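Local coordinates for RpfR (Cronobacter turicensis, PDB 6DGG), which carries a domain of the PAS fold, a family of small modules often used in sensing, and binds lauric acid in this structure, at residues G39-V42 with F43-F46; G31-E34 with Q35-I38. All blocks are in the same frame, centred on the assembly; numbering follows the deposited sequence.

Contact 1 (G39-V42 with F43-F46); sequences GQNV and FTLF. With DAO (lauric acid), chain B.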
ATOM      1  N   GLY A  39       8.513  -4.490  -7.687  1.00  8.47           N
ATOM      2  CA  GLY A  39       9.063  -5.784  -7.347  1.00  9.51           C
ATOM      3  C   GLY A  39       9.474  -5.941  -5.899  1.00 13.23           C
ATOM      4  O   GLY A  39       9.784  -7.064  -5.482  1.00 16.20           O
ATOM      5  N   GLN A  40       9.498  -4.862  -5.125  1.00 10.13           N
ATOM      6  CA  GLN A  40       9.884  -4.913  -3.724  1.00 10.05           C
ATOM      7  C   GLN A  40       8.664  -5.203  -2.862  1.00  9.03           C
ATOM      8  O   GLN A  40       7.524  -4.918  -3.239  1.00  9.00           O
ATOM      9  CB  GLN A  40      10.497  -3.580  -3.284  1.00  9.40           C
ATOM     10  CG  GLN A  40      11.723  -3.166  -4.061  1.00 11.66           C
ATOM     11  CD  GLN A  40      12.935  -4.011  -3.759  1.00 14.50           C
ATOM     12  OE1 GLN A  40      12.926  -4.840  -2.847  1.00 14.57           O
ATOM     13  NE2 GLN A  40      14.001  -3.791  -4.515  1.00 18.19           N
ATOM     14  N   ASN A  41       8.919  -5.741  -1.673  1.00 10.93           N
ATOM     15  CA  ASN A  41       7.849  -6.155  -0.777  1.00 10.61           C
ATOM     16  C   ASN A  41       7.363  -4.991   0.081  1.00 12.05           C
ATOM     17  O   ASN A  41       8.136  -4.400   0.844  1.00 11.13           O
ATOM     18  CB  ASN A  41       8.277  -7.310   0.118  1.00 12.19           C
ATOM     19  CG  ASN A  41       7.111  -7.882   0.860  1.00 16.70           C
ATOM     20  OD1 ASN A  41       6.831  -7.488   1.991  1.00 13.86           O
ATOM     21  ND2 ASN A  41       6.374  -8.768   0.205  1.00 18.69           N
ATOM     22  N   VAL A  42       6.063  -4.711  -0.001  1.00 10.93           N
ATOM     23  CA  VAL A  42       5.499  -3.543   0.660  1.00  9.29           C
ATOM     24  C   VAL A  42       5.529  -3.693   2.178  1.00 11.36           C
ATOM     25  O   VAL A  42       5.695  -2.701   2.905  1.00  9.95           O
ATOM     26  CB  VAL A  42       4.079  -3.301   0.111  1.00 10.69           C
ATOM     27  CG1 VAL A  42       3.071  -4.288   0.689  1.00 12.06           C
ATOM     28  CG2 VAL A  42       3.655  -1.886   0.359  1.00 10.06           C
ATOM     29  N   PHE A  43       5.357  -4.915   2.689  1.00  8.51           N
ATOM     30  CA  PHE A  43       5.279  -5.118   4.130  1.00  8.29           C
ATOM     31  C   PHE A  43       6.622  -4.854   4.795  1.00  9.77           C
ATOM     32  O   PHE A  43       6.707  -4.125   5.791  1.00 11.88           O
ATOM     33  CB  PHE A  43       4.824  -6.545   4.444  1.00  9.03           C
ATOM     34  CG  PHE A  43       3.624  -6.993   3.661  1.00 10.75           C
ATOM     35  CD1 PHE A  43       2.423  -6.312   3.748  1.00 12.26           C
ATOM     36  CD2 PHE A  43       3.701  -8.110   2.843  1.00 12.38           C
ATOM     37  CE1 PHE A  43       1.317  -6.739   3.027  1.00 11.70           C
ATOM     38  CE2 PHE A  43       2.601  -8.542   2.131  1.00 10.18           C
ATOM     39  CZ  PHE A  43       1.411  -7.853   2.216  1.00 11.71           C
ATOM     40  N   THR A  44       7.689  -5.462   4.279  1.00 13.46           N
ATOM     41  CA  THR A  44       8.975  -5.298   4.944  1.00 14.78           C
ATOM     42  C   THR A  44       9.543  -3.908   4.698  1.00 10.22           C
ATOM     43  O   THR A  44      10.304  -3.395   5.526  1.00 14.44           O
ATOM     44  CB  THR A  44       9.947  -6.391   4.497  1.00 26.07           C
ATOM     45  OG1 THR A  44      10.162  -6.290   3.090  1.00 21.72           O
ATOM     46  CG2 THR A  44       9.385  -7.772   4.813  1.00 38.77           C
ATOM     47  N   LEU A  45       9.155  -3.273   3.595  1.00 12.76           N
ATOM     48  CA  LEU A  45       9.690  -1.962   3.256  1.00 10.70           C
ATOM     49  C   LEU A  45       9.013  -0.839   4.040  1.00 11.91           C
ATOM     50  O   LEU A  45       9.679   0.127   4.430  1.00 12.90           O
ATOM     51  CB  LEU A  45       9.547  -1.743   1.749  1.00 15.30           C
ATOM     52  CG  LEU A  45      10.160  -0.513   1.079  1.00 25.82           C
ATOM     53  CD1 LEU A  45      11.591  -0.275   1.521  1.00 23.22           C
ATOM     54  CD2 LEU A  45      10.098  -0.704  -0.437  1.00 21.79           C
ATOM     55  N   PHE A  46       7.704  -0.934   4.290  1.00 10.54           N
ATOM     56  CA  PHE A  46       6.944   0.217   4.782  1.00  9.34           C
ATOM     57  C   PHE A  46       6.193  -0.022   6.085  1.00 12.27           C
ATOM     58  O   PHE A  46       5.417   0.853   6.503  1.00 10.71           O
ATOM     59  CB  PHE A  46       5.960   0.726   3.719  1.00  8.17           C
ATOM     60  CG  PHE A  46       6.622   1.221   2.474  1.00  6.86           C
ATOM     61  CD1 PHE A  46       7.489   2.298   2.521  1.00 11.13           C
ATOM     62  CD2 PHE A  46       6.390   0.600   1.252  1.00 13.80           C
ATOM     63  CE1 PHE A  46       8.098   2.762   1.370  1.00 13.89           C
ATOM     64  CE2 PHE A  46       6.995   1.053   0.104  1.00 10.60           C
ATOM     65  CZ  PHE A  46       7.858   2.136   0.159  1.00 10.21           C
TER
HETATM   66  O1  DAO B 301      -3.212  -4.458   5.647  1.00 14.08           O
HETATM   67  O2  DAO B 301      -5.041  -5.151   4.697  1.00 10.68           O
HETATM   68  C1  DAO B 301      -3.881  -4.656   4.601  1.00  9.41           C
HETATM   69  C2  DAO B 301      -3.248  -4.313   3.242  1.00 12.31           C
HETATM   70  C3  DAO B 301      -2.590  -2.916   3.254  1.00 20.42           C
HETATM   71  C4  DAO B 301      -1.636  -2.657   2.067  1.00 22.51           C
HETATM   72  C5  DAO B 301      -1.144  -1.197   2.101  1.00 24.52           C
HETATM   73  C6  DAO B 301      -0.071  -0.802   1.056  1.00 18.12           C
HETATM   74  C7  DAO B 301       0.952   0.147   1.731  1.00 21.51           C
HETATM   75  C8  DAO B 301       1.590   1.210   0.825  1.00 30.84           C
HETATM   76  C9  DAO B 301       2.403   2.170   1.707  1.00 21.30           C
HETATM   77  C10 DAO B 301       3.409   3.045   0.946  1.00 26.23           C
HETATM   78  C11 DAO B 301       2.810   4.365   0.455  1.00 25.17           C
HETATM   79  C12 DAO B 301       2.780   5.415   1.568  1.00 27.60           C
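Asn41 sends its CG anti to the backbone N (chi1 -170°), and this carries OD1 round to the first turn of helix 42-46, where it meets the amides of Phe43 and Thr44. Asn41 is the N-cap. Asn41 OD1 receives Thr44 N at 3.2 Å, in the carbonyl plane and on a lone pair, with a nearly straight N-H (161°), and takes a weaker, bent bond from Phe43 N. Asparagine suits this place because its short amide stands in for the carbonyl acceptor of a preceding turn, while ND2 still reaches back to Asn18 OD1 and ties the cap to the loop before strand 19-22.

Behind the cap the regular i to i+4 bonds begin, with Leu45 N to Asn41 O at 3.1 Å and Phe46 N to Val42 O at 3.0 Å. The two methyls of Val42 do different work. Val42 CG1, between the backbone N and the carbonyl carbon (chi1 76°), lies over one face of the Phe43 ring as a CH-pi contact, 3.9 Å from the centroid of that ring. Val42 CG2 touches Phe46 CD2 at 3.8 Å and lies 3.6 Å from C7 of lauric acid. The Phe46 ring is sandwiched, Leu45 CG over the centre of one face and lauric acid C10 above the opposite face, displaced toward the rim.

The chemistry is thus divided: an amide oxygen accepts from two N-H groups at the helix start, one of them weakly, while Val42 and Phe46 offer lauric acid's carbon chain apolar contact, its polar end being hydrogen-bonded by other residues, among them Arg73 and Tyr69.

Contact 2 (G31-E34 with Q35-I38); sequences GLKE and QEVI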
ATOM      1  N   GLY A  31      10.145   9.178  -0.117  1.00  8.45           N
ATOM      2  CA  GLY A  31      11.427   9.493  -0.705  1.00  9.47           C
ATOM      3  C   GLY A  31      11.918   8.484  -1.715  1.00 11.99           C
ATOM      4  O   GLY A  31      13.072   8.579  -2.143  1.00 13.70           O
ATOM      5  N   LEU A  32      11.076   7.533  -2.120  1.00 10.59           N
ATOM      6  CA  LEU A  32      11.448   6.466  -3.043  1.00 10.09           C
ATOM      7  C   LEU A  32      10.650   6.617  -4.332  1.00 11.01           C
ATOM      8  O   LEU A  32       9.458   6.947  -4.298  1.00 12.25           O
ATOM      9  CB  LEU A  32      11.168   5.081  -2.421  1.00  9.81           C
ATOM     10  CG  LEU A  32      11.993   4.726  -1.172  1.00 11.56           C
ATOM     11  CD1 LEU A  32      11.556   3.392  -0.572  1.00 14.35           C
ATOM     12  CD2 LEU A  32      13.463   4.718  -1.474  1.00 15.32           C
ATOM     13  N   LYS A  33      11.309   6.390  -5.469  1.00 10.71           N
ATOM     14  CA  LYS A  33      10.637   6.460  -6.757  1.00 12.99           C
ATOM     15  C   LYS A  33       9.961   5.134  -7.083  1.00  8.97           C
ATOM     16  O   LYS A  33      10.400   4.060  -6.654  1.00  8.63           O
ATOM     17  CB  LYS A  33      11.631   6.790  -7.873  1.00 15.27           C
ATOM     18  CG  LYS A  33      12.383   8.091  -7.706  1.00 24.17           C
ATOM     19  CD  LYS A  33      13.355   8.303  -8.866  1.00 30.55           C
ATOM     20  CE  LYS A  33      14.293   9.481  -8.610  1.00 46.38           C
ATOM     21  NZ  LYS A  33      15.335   9.631  -9.671  1.00 48.13           N
ATOM     22  N   GLU A  34       8.892   5.216  -7.876  1.00  9.37           N
ATOM     23  CA  GLU A  34       8.218   4.013  -8.350  1.00  7.54           C
ATOM     24  C   GLU A  34       9.207   2.997  -8.922  1.00  8.25           C
ATOM     25  O   GLU A  34       9.125   1.804  -8.619  1.00  9.76           O
ATOM     26  CB  GLU A  34       7.168   4.388  -9.394  1.00  7.77           C
ATOM     27  CG  GLU A  34       6.385   3.192  -9.912  1.00  7.57           C
ATOM     28  CD  GLU A  34       5.221   3.600 -10.786  1.00  8.59           C
ATOM     29  OE1 GLU A  34       5.447   4.422 -11.697  1.00  8.81           O
ATOM     30  OE2 GLU A  34       4.097   3.093 -10.571  1.00  7.43           O
ATOM     31  N   GLN A  35      10.150   3.449  -9.755  1.00  9.35           N
ATOM     32  CA  GLN A  35      11.092   2.519 -10.371  1.00 11.65           C
ATOM     33  C   GLN A  35      11.950   1.813  -9.333  1.00 10.20           C
ATOM     34  O   GLN A  35      12.460   0.720  -9.600  1.00 13.03           O
ATOM     35  CB  GLN A  35      12.007   3.258 -11.342  1.00 14.56           C
ATOM     36  CG  GLN A  35      11.374   3.622 -12.661  1.00 17.11           C
ATOM     37  CD  GLN A  35      12.291   4.487 -13.507  1.00 43.00           C
ATOM     38  OE1 GLN A  35      13.087   5.264 -12.979  1.00 54.32           O
ATOM     39  NE2 GLN A  35      12.194   4.348 -14.825  1.00 51.76           N
ATOM     40  N   GLU A  36      12.151   2.430  -8.166  1.00 10.38           N
ATOM     41  CA  GLU A  36      12.990   1.849  -7.130  1.00 11.01           C
ATOM     42  C   GLU A  36      12.264   0.807  -6.304  1.00 12.59           C
ATOM     43  O   GLU A  36      12.921   0.015  -5.619  1.00 12.83           O
ATOM     44  CB  GLU A  36      13.437   2.925  -6.141  1.00 17.29           C
ATOM     45  CG  GLU A  36      14.436   3.928  -6.654  1.00 21.62           C
ATOM     46  CD  GLU A  36      14.873   4.852  -5.542  1.00 41.80           C
ATOM     47  OE1 GLU A  36      15.900   4.565  -4.892  1.00 36.36           O
ATOM     48  OE2 GLU A  36      14.159   5.837  -5.281  1.00 17.80           O
ATOM     49  N   VAL A  37      10.933   0.812  -6.311  1.00  8.54           N
ATOM     50  CA  VAL A  37      10.160  -0.054  -5.431  1.00  7.54           C
ATOM     51  C   VAL A  37       9.381  -1.126  -6.172  1.00  7.30           C
ATOM     52  O   VAL A  37       8.884  -2.060  -5.528  1.00  9.26           O
ATOM     53  CB  VAL A  37       9.247   0.747  -4.474  1.00 10.37           C
ATOM     54  CG1 VAL A  37      10.090   1.693  -3.629  1.00 10.39           C
ATOM     55  CG2 VAL A  37       8.183   1.524  -5.228  1.00  8.49           C
ATOM     56  N   ILE A  38       9.261  -1.050  -7.496  1.00  9.28           N
ATOM     57  CA  ILE A  38       8.546  -2.119  -8.181  1.00 12.92           C
ATOM     58  C   ILE A  38       9.283  -3.437  -7.968  1.00  9.34           C
ATOM     59  O   ILE A  38      10.523  -3.510  -8.019  1.00 11.09           O
ATOM     60  CB  ILE A  38       8.255  -1.792  -9.657  1.00 15.37           C
ATOM     61  CG1 ILE A  38       9.515  -1.371 -10.412  1.00 15.12           C
ATOM     62  CG2 ILE A  38       7.176  -0.703  -9.727  1.00 15.44           C
ATOM     63  CD1 ILE A  38       9.265  -1.083 -11.916  1.00 15.86           C
TER
HETATM   64  O   HOH W   1      14.931   7.933  -3.995  1.00 23.92           O
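Glu36 OE2 is gripped from two directions, by the backbone N-H of Lys33 and by a water. The bond from Lys33 N to Glu36 OE2 is 2.9 Å long and practically straight (176°), arriving on the anti side of the carboxylate, somewhat out of its plane. The water donates to Glu36 OE2, its oxygen 2.6 Å away, and also to Gly31 O, so it links Gly31, just past helix 24-30, to Glu36 of helix 34-37. With CG anti to its own carbonyl carbon (chi1 -71°) and an extended chain beyond, Glu36 lays its carboxylate back along the backbone of Leu32 and Lys33. A glutamate reaches this far and accepts both donors. Lys33 NZ stays 5.9 Å from Glu36 OE2, so any attraction between the charges probably acts only over a distance.

The backbone turns tightly here. Lys33 O receives Glu36 N at 2.8 Å and a weak bond from Val37 N. Glu34 O takes two donors, Val37 N and Ile38 N, each at 3.1 Å. Bonds to both i+3 and i+4 mark a short, irregular helical turn.

On the inner side Leu32 CB and CD1 both rest against Val37 CG1, each at 3.8 Å; these branched aliphatic chains pack the loop onto the turn. Gly31, at positive phi, lets the chain leave helix 24-30. Glu34 is held by Arg21 through a salt bridge and by Phe22 N, anchoring the turn to strand 19-22, while Val37 packs on Ile19 and Phe22 of that strand and on Leu45 of helix 42-46.

Overall arrangement
Contacts 1 and 2 are consecutive pieces of the chain, residues 31-38 leading directly into 39-46, with centres 11 Å apart. They meet through an apolar seam: Phe46 CZ lies 4.0 Å from Leu32 CD1, and Leu45 CD2 lies 4.0 Å from Val37 CG1. Strand 19-22 joins them as well, since Ile19 touches Val42 and Phe46 of contact 1 and Val37 of contact 2. Only contact 1 supplies pocket residues, Val42 and Phe46, beside the alkyl chain of lauric acid; the Val37 side chain is about 8 Å from the ligand. Contact 2 thus packs against contact 1 as a second layer, mostly at the protein surface.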